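Side-chain contacts in walker-Type ATPase (Pyrococcus abyssi, PDB 2QEN), which is of unknown biological role but binds ADP and magnesium and probably works as a P-loop ATPase: residues Arg22-Ser27 / Thr34-Ile39; Ser46-Phe51 / Ile168-Glu173; Ile58-Arg63 / Glu75-Glu80. The protein carries 1 engineered substitution. One frame throughout, in Å; residues are numbered along the deposited sequence.

Contact 1 (Arg22-Ser27 / Thr34-Ile39); sequences RKLEES and TLLLGI
Ser27 and Thr34 join their hydroxyls where helix 18-30 meets strand 33-37. Ser27 OG lies 2.8 Å from Thr34 OG1, and either oxygen could be the donor. It is the only hydrogen bond between the two segments. Both residues are buried, so each hydroxyl gives the other a polar partner in the core. The serine oxygen is turned opposite its own backbone N (chi1 -174°), which carries it across to the strand. It also rests 3.3 Å from Thr34 CG2, so it meets both branches of the threonine.

The apolar part centres on one methyl of Leu24. Its CD1 is 3.8 Å from Thr34 CG2 and 4.1 Å from Leu36 CD1. The two leucine side chains cross at about a right angle. With an alanine in place of Thr34, Ser27 OG would probably lose its hydroxyl mate and Leu24 CD1 a methyl to rest on.

Helix and strand run nearly antiparallel, at 159°, and the strand leads into Gly38, which probably opens the Walker A loop. Val198 of strand 196-199 touches Leu24, Ser27 and Leu36. Phe51 of helix 44-54 packs on Leu24, while Leu35 faces the other way, onto Leu181 of helix 174-181.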
loop_
_atom_site.group_PDB
_atom_site.type_symbol
_atom_site.label_atom_id
_atom_site.label_comp_id
_atom_site.label_asym_id
_atom_site.label_seq_id
_atom_site.Cartn_x
_atom_site.Cartn_y
_atom_site.Cartn_z
ATOM N N ARG A 22 -16.333 -3.483 5.027
ATOM C CA ARG A 22 -17.309 -2.854 5.910
ATOM C C ARG A 22 -16.675 -1.724 6.722
ATOM O O ARG A 22 -17.233 -0.633 6.806
ATOM C CB ARG A 22 -17.951 -3.889 6.854
ATOM C CG ARG A 22 -18.943 -3.283 7.857
ATOM C CD ARG A 22 -19.523 -4.322 8.829
ATOM N NE ARG A 22 -18.493 -5.250 9.294
ATOM C CZ ARG A 22 -17.729 -5.064 10.372
ATOM N NH1 ARG A 22 -17.885 -3.977 11.128
ATOM N NH2 ARG A 22 -16.805 -5.975 10.691
ATOM N N LYS A 23 -15.501 -1.990 7.292
ATOM C CA LYS A 23 -14.765 -0.976 8.046
ATOM C C LYS A 23 -14.363 0.243 7.207
ATOM O O LYS A 23 -14.353 1.360 7.711
ATOM C CB LYS A 23 -13.568 -1.591 8.780
ATOM C CG LYS A 23 -13.989 -2.394 10.048
ATOM C CD LYS A 23 -12.846 -3.253 10.586
ATOM C CE LYS A 23 -13.000 -3.518 12.091
ATOM N NZ LYS A 23 -13.511 -4.892 12.428
ATOM N N LEU A 24 -14.050 0.017 5.931
ATOM C CA LEU A 24 -13.763 1.086 4.987
ATOM C C LEU A 24 -15.028 1.923 4.710
ATOM O O LEU A 24 -14.964 3.148 4.753
ATOM C CB LEU A 24 -13.169 0.514 3.694
ATOM C CG LEU A 24 -12.459 1.440 2.704
ATOM C CD1 LEU A 24 -11.437 2.325 3.394
ATOM C CD2 LEU A 24 -11.774 0.621 1.624
ATOM N N GLU A 25 -16.163 1.253 4.459
ATOM C CA GLU A 25 -17.463 1.920 4.277
ATOM C C GLU A 25 -17.829 2.757 5.489
ATOM O O GLU A 25 -18.267 3.904 5.339
ATOM C CB GLU A 25 -18.592 0.905 4.046
ATOM C CG GLU A 25 -18.628 0.310 2.649
ATOM C CD GLU A 25 -19.873 -0.527 2.368
ATOM O OE1 GLU A 25 -20.867 -0.439 3.133
ATOM O OE2 GLU A 25 -19.849 -1.281 1.368
ATOM N N GLU A 26 -17.662 2.170 6.675
ATOM C CA GLU A 26 -17.933 2.840 7.944
ATOM C C GLU A 26 -17.062 4.089 8.125
ATOM O O GLU A 26 -17.547 5.134 8.548
ATOM C CB GLU A 26 -17.767 1.870 9.124
ATOM C CG GLU A 26 -18.852 0.783 9.201
ATOM C CD GLU A 26 -18.666 -0.230 10.356
ATOM O OE1 GLU A 26 -17.555 -0.321 10.920
ATOM O OE2 GLU A 26 -19.644 -0.942 10.696
ATOM N N SER A 27 -15.785 3.988 7.769
ATOM C CA SER A 27 -14.883 5.118 7.916
ATOM C C SER A 27 -15.262 6.294 7.012
ATOM O O SER A 27 -15.241 7.455 7.441
ATOM C CB SER A 27 -13.436 4.705 7.667
ATOM O OG SER A 27 -12.588 5.796 7.965
ATOM N N THR A 34 -9.878 9.198 5.165
ATOM C CA THR A 34 -9.673 7.825 5.667
ATOM C C THR A 34 -8.274 7.363 5.273
ATOM O O THR A 34 -7.837 7.613 4.154
ATOM C CB THR A 34 -10.756 6.873 5.077
ATOM O OG1 THR A 34 -12.032 7.239 5.602
ATOM C CG2 THR A 34 -10.503 5.400 5.407
ATOM N N LEU A 35 -7.568 6.714 6.196
ATOM C CA LEU A 35 -6.279 6.093 5.888
ATOM C C LEU A 35 -6.427 4.573 5.788
ATOM O O LEU A 35 -6.987 3.937 6.686
ATOM C CB LEU A 35 -5.190 6.475 6.916
ATOM C CG LEU A 35 -5.138 7.929 7.415
ATOM C CD1 LEU A 35 -4.018 8.144 8.426
ATOM C CD2 LEU A 35 -5.017 8.918 6.247
ATOM N N LEU A 36 -5.950 3.997 4.686
ATOM C CA LEU A 36 -5.953 2.560 4.531
ATOM C C LEU A 36 -4.524 2.030 4.679
ATOM O O LEU A 36 -3.664 2.305 3.842
ATOM C CB LEU A 36 -6.584 2.155 3.203
ATOM C CG LEU A 36 -6.759 0.654 2.961
ATOM C CD1 LEU A 36 -7.940 0.154 3.760
ATOM C CD2 LEU A 36 -6.960 0.382 1.471
ATOM N N LEU A 37 -4.287 1.281 5.755
ATOM C CA LEU A 37 -2.926 1.013 6.235
ATOM C C LEU A 37 -2.597 -0.460 6.404
ATOM O O LEU A 37 -3.455 -1.255 6.804
ATOM C CB LEU A 37 -2.709 1.731 7.578
ATOM C CG LEU A 37 -3.006 3.234 7.633
ATOM C CD1 LEU A 37 -2.920 3.767 9.087
ATOM C CD2 LEU A 37 -2.068 4.021 6.701
ATOM N N GLY A 38 -1.347 -0.810 6.105
ATOM C CA GLY A 38 -0.836 -2.168 6.262
ATOM C C GLY A 38 0.463 -2.413 5.513
ATOM O O GLY A 38 0.909 -1.585 4.718
ATOM N N ILE A 39 1.059 -3.566 5.781
ATOM C CA ILE A 39 2.295 -4.049 5.146
ATOM C C ILE A 39 2.172 -4.114 3.616
ATOM O O ILE A 39 1.081 -4.330 3.077
ATOM C CB ILE A 39 2.631 -5.475 5.711
ATOM C CG1 ILE A 39 2.695 -5.461 7.244
ATOM C CG2 ILE A 39 3.914 -6.064 5.150
ATOM C CD1 ILE A 39 3.561 -4.406 7.838
#

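Contact 2 (Ser46-Phe51 / Ile168-Glu173); sequences SLLRAF and ILTGSE. With ADP (adenosine-5'-diphosphate), chain C.
Leu48 packs on Ile168 and Thr170 in the core of a P-loop NTPase fold. Its helix, 44-54, follows the Walker A loop and covers strand 165-171, running nearly antiparallel to it. Leu48 divides its two methyls between the two strand residues. CD2 sits 3.6 Å from Thr170 CG2, and the two side chains cross at a slant. CD1 sits 3.8 Å from Ile168 CD1, where the chains slide past each other in opposite directions. One helical turn on, Phe51 CE2 adds a looser touch on Ile168 CD1 at 4.4 Å. No hydrogen bond links the two segments.

The next shell fixes Thr170. At chi1 92° its methyl reaches Leu48, while OG1 is hydrogen-bonded to Asp135 OD1 and Glu136 N. Asp135 and Glu136 have been seen to bind magnesium in this protein, so the threonine ties the helix packing to the metal site.

At the N-terminal end of the helix segment, past Leu48, is ADP. Amides of Gly43, Lys44 and Ser45 bind the nucleotide, and the helix start probably helps to offset the phosphate charge. Ser46 grips one alpha-phosphate oxygen twice. Its backbone N reaches ADP O1A at 2.8 Å, with an N-H...O angle of 158°. Ser46 OG, turned to lie beside that N (chi1 -55°), donates to the same O1A at 2.7 Å.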
loop_
_atom_site.group_PDB
_atom_site.type_symbol
_atom_site.label_atom_id
_atom_site.label_comp_id
_atom_site.label_asym_id
_atom_site.label_seq_id
_atom_site.Cartn_x
_atom_site.Cartn_y
_atom_site.Cartn_z
ATOM N N SER A 46 -5.706 -3.955 -3.987
ATOM C CA SER A 46 -6.732 -4.885 -4.444
ATOM C C SER A 46 -8.079 -4.609 -3.800
ATOM O O SER A 46 -9.078 -4.542 -4.496
ATOM C CB SER A 46 -6.299 -6.328 -4.165
ATOM O OG SER A 46 -5.031 -6.560 -4.757
ATOM N N LEU A 47 -8.086 -4.448 -2.469
ATOM C CA LEU A 47 -9.288 -4.096 -1.720
ATOM C C LEU A 47 -9.851 -2.757 -2.206
ATOM O O LEU A 47 -11.047 -2.635 -2.427
ATOM C CB LEU A 47 -8.990 -4.045 -0.215
ATOM C CG LEU A 47 -10.147 -3.654 0.715
ATOM C CD1 LEU A 47 -11.232 -4.770 0.776
ATOM C CD2 LEU A 47 -9.632 -3.313 2.112
ATOM N N LEU A 48 -8.970 -1.775 -2.392
ATOM C CA LEU A 48 -9.363 -0.449 -2.871
ATOM C C LEU A 48 -9.964 -0.459 -4.284
ATOM O O LEU A 48 -10.995 0.184 -4.504
ATOM C CB LEU A 48 -8.196 0.547 -2.771
ATOM C CG LEU A 48 -8.522 2.012 -3.075
ATOM C CD1 LEU A 48 -9.688 2.544 -2.206
ATOM C CD2 LEU A 48 -7.275 2.871 -2.922
ATOM N N ARG A 49 -9.348 -1.182 -5.225
ATOM C CA ARG A 49 -9.912 -1.311 -6.575
ATOM C C ARG A 49 -11.294 -1.971 -6.606
ATOM O O ARG A 49 -12.182 -1.518 -7.336
ATOM C CB ARG A 49 -8.967 -2.079 -7.515
ATOM C CG ARG A 49 -7.769 -1.265 -8.024
ATOM C CD ARG A 49 -7.038 -1.975 -9.155
ATOM N NE ARG A 49 -6.401 -3.200 -8.676
ATOM C CZ ARG A 49 -5.162 -3.283 -8.210
ATOM N NH1 ARG A 49 -4.378 -2.210 -8.156
ATOM N NH2 ARG A 49 -4.707 -4.450 -7.783
ATOM N N ALA A 50 -11.460 -3.040 -5.823
ATOM C CA ALA A 50 -12.749 -3.717 -5.658
ATOM C C ALA A 50 -13.815 -2.779 -5.060
ATOM O O ALA A 50 -14.949 -2.750 -5.513
ATOM C CB ALA A 50 -12.580 -4.951 -4.783
ATOM N N PHE A 51 -13.417 -2.005 -4.055
ATOM C CA PHE A 51 -14.276 -1.014 -3.398
ATOM C C PHE A 51 -14.740 0.074 -4.374
ATOM O O PHE A 51 -15.916 0.439 -4.389
ATOM C CB PHE A 51 -13.488 -0.375 -2.244
ATOM C CG PHE A 51 -14.318 0.437 -1.289
ATOM C CD1 PHE A 51 -15.062 -0.181 -0.296
ATOM C CD2 PHE A 51 -14.305 1.837 -1.351
ATOM C CE1 PHE A 51 -15.786 0.560 0.605
ATOM C CE2 PHE A 51 -15.036 2.592 -0.451
ATOM C CZ PHE A 51 -15.787 1.955 0.530
ATOM N N ILE A 168 -9.367 8.914 0.343
ATOM C CA ILE A 168 -8.716 7.761 0.948
ATOM C C ILE A 168 -7.235 7.879 0.622
ATOM O O ILE A 168 -6.877 8.070 -0.540
ATOM C CB ILE A 168 -9.268 6.424 0.383
ATOM C CG1 ILE A 168 -10.762 6.284 0.697
ATOM C CG2 ILE A 168 -8.484 5.203 0.962
ATOM C CD1 ILE A 168 -11.451 5.140 -0.044
ATOM N N LEU A 169 -6.390 7.786 1.647
ATOM C CA LEU A 169 -4.940 7.720 1.481
ATOM C C LEU A 169 -4.464 6.360 1.966
ATOM O O LEU A 169 -4.768 5.943 3.086
ATOM C CB LEU A 169 -4.234 8.836 2.278
ATOM C CG LEU A 169 -4.727 10.287 2.121
ATOM C CD1 LEU A 169 -3.889 11.191 3.007
ATOM C CD2 LEU A 169 -4.641 10.762 0.687
ATOM N N THR A 170 -3.742 5.658 1.115
ATOM C CA THR A 170 -3.203 4.371 1.495
ATOM C C THR A 170 -1.699 4.534 1.675
ATOM O O THR A 170 -1.088 5.461 1.117
ATOM C CB THR A 170 -3.480 3.242 0.453
ATOM O OG1 THR A 170 -2.387 3.163 -0.468
ATOM C CG2 THR A 170 -4.809 3.461 -0.302
ATOM N N GLY A 171 -1.122 3.627 2.449
ATOM C CA GLY A 171 0.318 3.581 2.658
ATOM C C GLY A 171 0.768 2.231 3.182
ATOM O O GLY A 171 0.183 1.686 4.128
ATOM N N SER A 172 1.790 1.681 2.534
ATOM C CA SER A 172 2.527 0.535 3.059
ATOM C C SER A 172 3.574 0.997 4.076
ATOM O O SER A 172 3.885 0.270 5.020
ATOM C CB SER A 172 3.202 -0.238 1.926
ATOM O OG SER A 172 2.240 -0.719 0.988
ATOM N N GLU A 173 4.116 2.198 3.869
ATOM C CA GLU A 173 5.065 2.807 4.797
ATOM C C GLU A 173 4.242 3.674 5.741
ATOM O O GLU A 173 4.200 4.896 5.610
ATOM C CB GLU A 173 6.127 3.625 4.047
ATOM C CG GLU A 173 6.872 2.830 2.932
ATOM C CD GLU A 173 7.849 3.688 2.127
ATOM O OE1 GLU A 173 7.388 4.588 1.380
ATOM O OE2 GLU A 173 9.080 3.460 2.227
HETATM P PB ADP C . -0.608 -3.810 -1.389
HETATM O O1B ADP C . -1.130 -3.963 0.019
HETATM O O2B ADP C . -1.354 -2.743 -2.160
HETATM O O3B ADP C . 0.887 -3.679 -1.524
HETATM P PA ADP C . -1.825 -5.599 -3.404
HETATM O O1A ADP C . -3.272 -5.203 -3.270
HETATM O O2A ADP C . -1.054 -5.231 -4.633
HETATM O O3A ADP C . -0.965 -5.224 -2.067
HETATM O "O5'" ADP C . -1.826 -7.207 -3.230
HETATM C "C5'" ADP C . -0.719 -8.035 -3.599
HETATM C "C4'" ADP C . -1.247 -9.162 -4.497
HETATM O "O4'" ADP C . -1.868 -10.190 -3.701
HETATM C "C3'" ADP C . -2.337 -8.751 -5.487
HETATM O "O3'" ADP C . -1.814 -8.380 -6.756
HETATM C "C2'" ADP C . -3.133 -10.004 -5.667
HETATM O "O2'" ADP C . -2.297 -10.883 -6.414
HETATM C "C1'" ADP C . -3.088 -10.630 -4.306
HETATM N N9 ADP C . -4.192 -10.336 -3.364
HETATM C C8 ADP C . -4.158 -9.396 -2.402
HETATM N N7 ADP C . -5.282 -9.424 -1.647
HETATM C C5 ADP C . -6.064 -10.406 -2.132
HETATM C C6 ADP C . -7.388 -10.975 -1.808
HETATM N N6 ADP C . -8.123 -10.488 -0.783
HETATM N N1 ADP C . -7.838 -12.006 -2.568
HETATM C C2 ADP C . -7.128 -12.489 -3.593
HETATM N N3 ADP C . -5.905 -12.040 -3.933
HETATM C C4 ADP C . -5.333 -11.013 -3.259
#

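Contact 3 (Ile58-Arg63 / Glu75-Glu80); sequences ILIDCR and EELIKE
Ile60 and Glu80 bring the backbones of strand 57-61 and helix 74-84 closest, with 7.2 Å between Ile60 CA and Glu80 CA. The strand is an outermost one of the parallel sheet of this P-loop NTPase fold. The helix belongs to the long beta-alpha-beta crossover that leads from it to the neighbouring strand 130-135.

The contact turns on one methyl. Ile60 CG2 stands opposite the isoleucine's backbone N and reaches out to the helix. There it meets two residues that lie almost one turn apart. Leu77 brings CD2 to 4.2 Å from Ile60 CG2, a plain methyl-to-methyl touch. Glu80 comes to the same methyl from a direction roughly at right angles to that, and with its aliphatic part. The Ile60 and Glu80 side chains slide past each other in opposite directions. A bend at chi2 (69°) turns the Glu80 carboxylate off the line of its chain, so carbon and not oxygen makes the closest touch. No hydrogen bond or salt bridge joins the two segments.

Around this, Ile60 also packs on Phe134 and Leu81 and pairs its backbone with Ala133 and Asp135 of strand 130-135, while Leu77 packs on Tyr143. Leu59 serves the other face of the sheet, touching Leu48 and Leu52 of helix 44-54. In the main contact, Glu80 CG stops 4.1 Å from Ile60 CG2.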
loop_
_atom_site.group_PDB
_atom_site.type_symbol
_atom_site.label_atom_id
_atom_site.label_comp_id
_atom_site.label_asym_id
_atom_site.label_seq_id
_atom_site.Cartn_x
_atom_site.Cartn_y
_atom_site.Cartn_z
ATOM N N ILE A 58 -11.895 7.590 -8.157
ATOM C CA ILE A 58 -10.668 7.412 -8.926
ATOM C C ILE A 58 -9.493 7.022 -8.028
ATOM O O ILE A 58 -9.424 7.412 -6.854
ATOM C CB ILE A 58 -10.301 8.678 -9.761
ATOM C CG1 ILE A 58 -10.300 9.933 -8.878
ATOM C CG2 ILE A 58 -11.228 8.801 -10.956
ATOM C CD1 ILE A 58 -10.029 11.230 -9.641
ATOM N N LEU A 59 -8.584 6.233 -8.585
ATOM C CA LEU A 59 -7.399 5.788 -7.862
ATOM C C LEU A 59 -6.164 6.373 -8.539
ATOM O O LEU A 59 -5.899 6.110 -9.720
ATOM C CB LEU A 59 -7.340 4.243 -7.788
ATOM C CG LEU A 59 -6.202 3.524 -7.038
ATOM C CD1 LEU A 59 -6.000 4.150 -5.696
ATOM C CD2 LEU A 59 -6.505 2.016 -6.836
ATOM N N ILE A 60 -5.425 7.181 -7.781
ATOM C CA ILE A 60 -4.168 7.762 -8.254
ATOM C C ILE A 60 -2.981 7.036 -7.618
ATOM O O ILE A 60 -2.817 7.059 -6.404
ATOM C CB ILE A 60 -4.097 9.268 -7.948
ATOM C CG1 ILE A 60 -5.263 9.996 -8.632
ATOM C CG2 ILE A 60 -2.754 9.869 -8.431
ATOM C CD1 ILE A 60 -5.798 11.130 -7.845
ATOM N N ASP A 61 -2.164 6.401 -8.459
ATOM C CA ASP A 61 -0.955 5.696 -8.034
ATOM C C ASP A 61 0.207 6.693 -7.866
ATOM O O ASP A 61 0.858 7.090 -8.840
ATOM C CB ASP A 61 -0.591 4.593 -9.042
ATOM C CG ASP A 61 0.441 3.598 -8.487
ATOM O OD1 ASP A 61 1.292 3.989 -7.651
ATOM O OD2 ASP A 61 0.401 2.412 -8.884
ATOM N N CYS A 62 0.433 7.087 -6.612
ATOM C CA CYS A 62 1.445 8.073 -6.240
ATOM C C CYS A 62 2.873 7.558 -6.422
ATOM O O CYS A 62 3.780 8.338 -6.727
ATOM C CB CYS A 62 1.221 8.538 -4.797
ATOM S SG CYS A 62 -0.414 9.287 -4.542
ATOM N N ARG A 63 3.075 6.252 -6.235
ATOM C CA ARG A 63 4.385 5.656 -6.472
ATOM C C ARG A 63 4.768 5.712 -7.961
ATOM O O ARG A 63 5.885 6.121 -8.307
ATOM C CB ARG A 63 4.447 4.221 -5.920
ATOM C CG ARG A 63 5.750 3.494 -6.249
ATOM C CD ARG A 63 6.231 2.711 -5.055
ATOM N NE ARG A 63 7.162 1.631 -5.385
ATOM C CZ ARG A 63 8.471 1.774 -5.604
ATOM N NH1 ARG A 63 9.047 2.975 -5.580
ATOM N NH2 ARG A 63 9.199 0.699 -5.874
ATOM N N GLU A 75 1.378 19.872 -12.819
ATOM C CA GLU A 75 0.921 19.499 -14.155
ATOM C C GLU A 75 0.768 17.983 -14.340
ATOM O O GLU A 75 -0.215 17.525 -14.919
ATOM C CB GLU A 75 1.846 20.082 -15.219
ATOM C CG GLU A 75 1.450 19.712 -16.631
ATOM C CD GLU A 75 2.203 20.495 -17.681
ATOM O OE1 GLU A 75 2.842 21.513 -17.327
ATOM O OE2 GLU A 75 2.148 20.096 -18.866
ATOM N N GLU A 76 1.738 17.219 -13.846
ATOM C CA GLU A 76 1.719 15.759 -13.943
ATOM C C GLU A 76 0.586 15.131 -13.133
ATOM O O GLU A 76 -0.100 14.226 -13.614
ATOM C CB GLU A 76 3.067 15.186 -13.494
ATOM C CG GLU A 76 4.161 15.254 -14.558
ATOM C CD GLU A 76 5.568 15.179 -13.984
ATOM O OE1 GLU A 76 5.706 15.057 -12.749
ATOM O OE2 GLU A 76 6.541 15.247 -14.773
ATOM N N LEU A 77 0.415 15.602 -11.899
ATOM C CA LEU A 77 -0.652 15.148 -11.035
ATOM C C LEU A 77 -1.992 15.434 -11.697
ATOM O O LEU A 77 -2.854 14.563 -11.766
ATOM C CB LEU A 77 -0.588 15.868 -9.680
ATOM C CG LEU A 77 -1.064 15.166 -8.390
ATOM C CD1 LEU A 77 -1.626 16.171 -7.403
ATOM C CD2 LEU A 77 -2.060 14.026 -8.586
ATOM N N ILE A 78 -2.167 16.658 -12.184
ATOM C CA ILE A 78 -3.432 17.042 -12.825
ATOM C C ILE A 78 -3.708 16.201 -14.091
ATOM O O ILE A 78 -4.831 15.712 -14.280
ATOM C CB ILE A 78 -3.548 18.574 -13.038
ATOM C CG1 ILE A 78 -3.541 19.263 -11.659
ATOM C CG2 ILE A 78 -4.821 18.917 -13.809
ATOM C CD1 ILE A 78 -3.661 20.747 -11.680
ATOM N N LYS A 79 -2.676 15.999 -14.906
ATOM C CA LYS A 79 -2.782 15.149 -16.098
ATOM C C LYS A 79 -3.217 13.712 -15.739
ATOM O O LYS A 79 -3.998 13.097 -16.476
ATOM C CB LYS A 79 -1.461 15.146 -16.900
ATOM C CG LYS A 79 -1.566 14.535 -18.305
ATOM C CD LYS A 79 -0.213 14.527 -19.046
ATOM C CE LYS A 79 -0.239 13.595 -20.269
ATOM N NZ LYS A 79 1.057 13.561 -21.040
ATOM N N GLU A 80 -2.712 13.198 -14.610
ATOM C CA GLU A 80 -3.098 11.868 -14.079
ATOM C C GLU A 80 -4.551 11.803 -13.559
ATOM O O GLU A 80 -5.248 10.823 -13.791
ATOM C CB GLU A 80 -2.102 11.381 -13.011
ATOM C CG GLU A 80 -2.323 9.950 -12.510
ATOM C CD GLU A 80 -2.026 8.864 -13.551
ATOM O OE1 GLU A 80 -1.205 9.095 -14.478
ATOM O OE2 GLU A 80 -2.605 7.757 -13.426
#

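All three contacts set a helix against the parallel sheet. Contacts 1 and 2 are fully buried and share the sheet's middle: strands 33-37 and 165-171 are neighbours, joined by Leu36 N to Leu169 O at 2.8 Å. Contact 3 lies at the edge strand, about 21 Å from contact 1 between centres, and includes a partly exposed glutamate. Contact 1 pairs two hydroxyls beside leucine packing. Contact 2 is apolar between its segments but has ADP at its helix start. Contact 3 is also apolar, and farther from the nucleotide. Contacts 2 and 3 meet where Arg49 touches Leu59, so helix 44-54 links them.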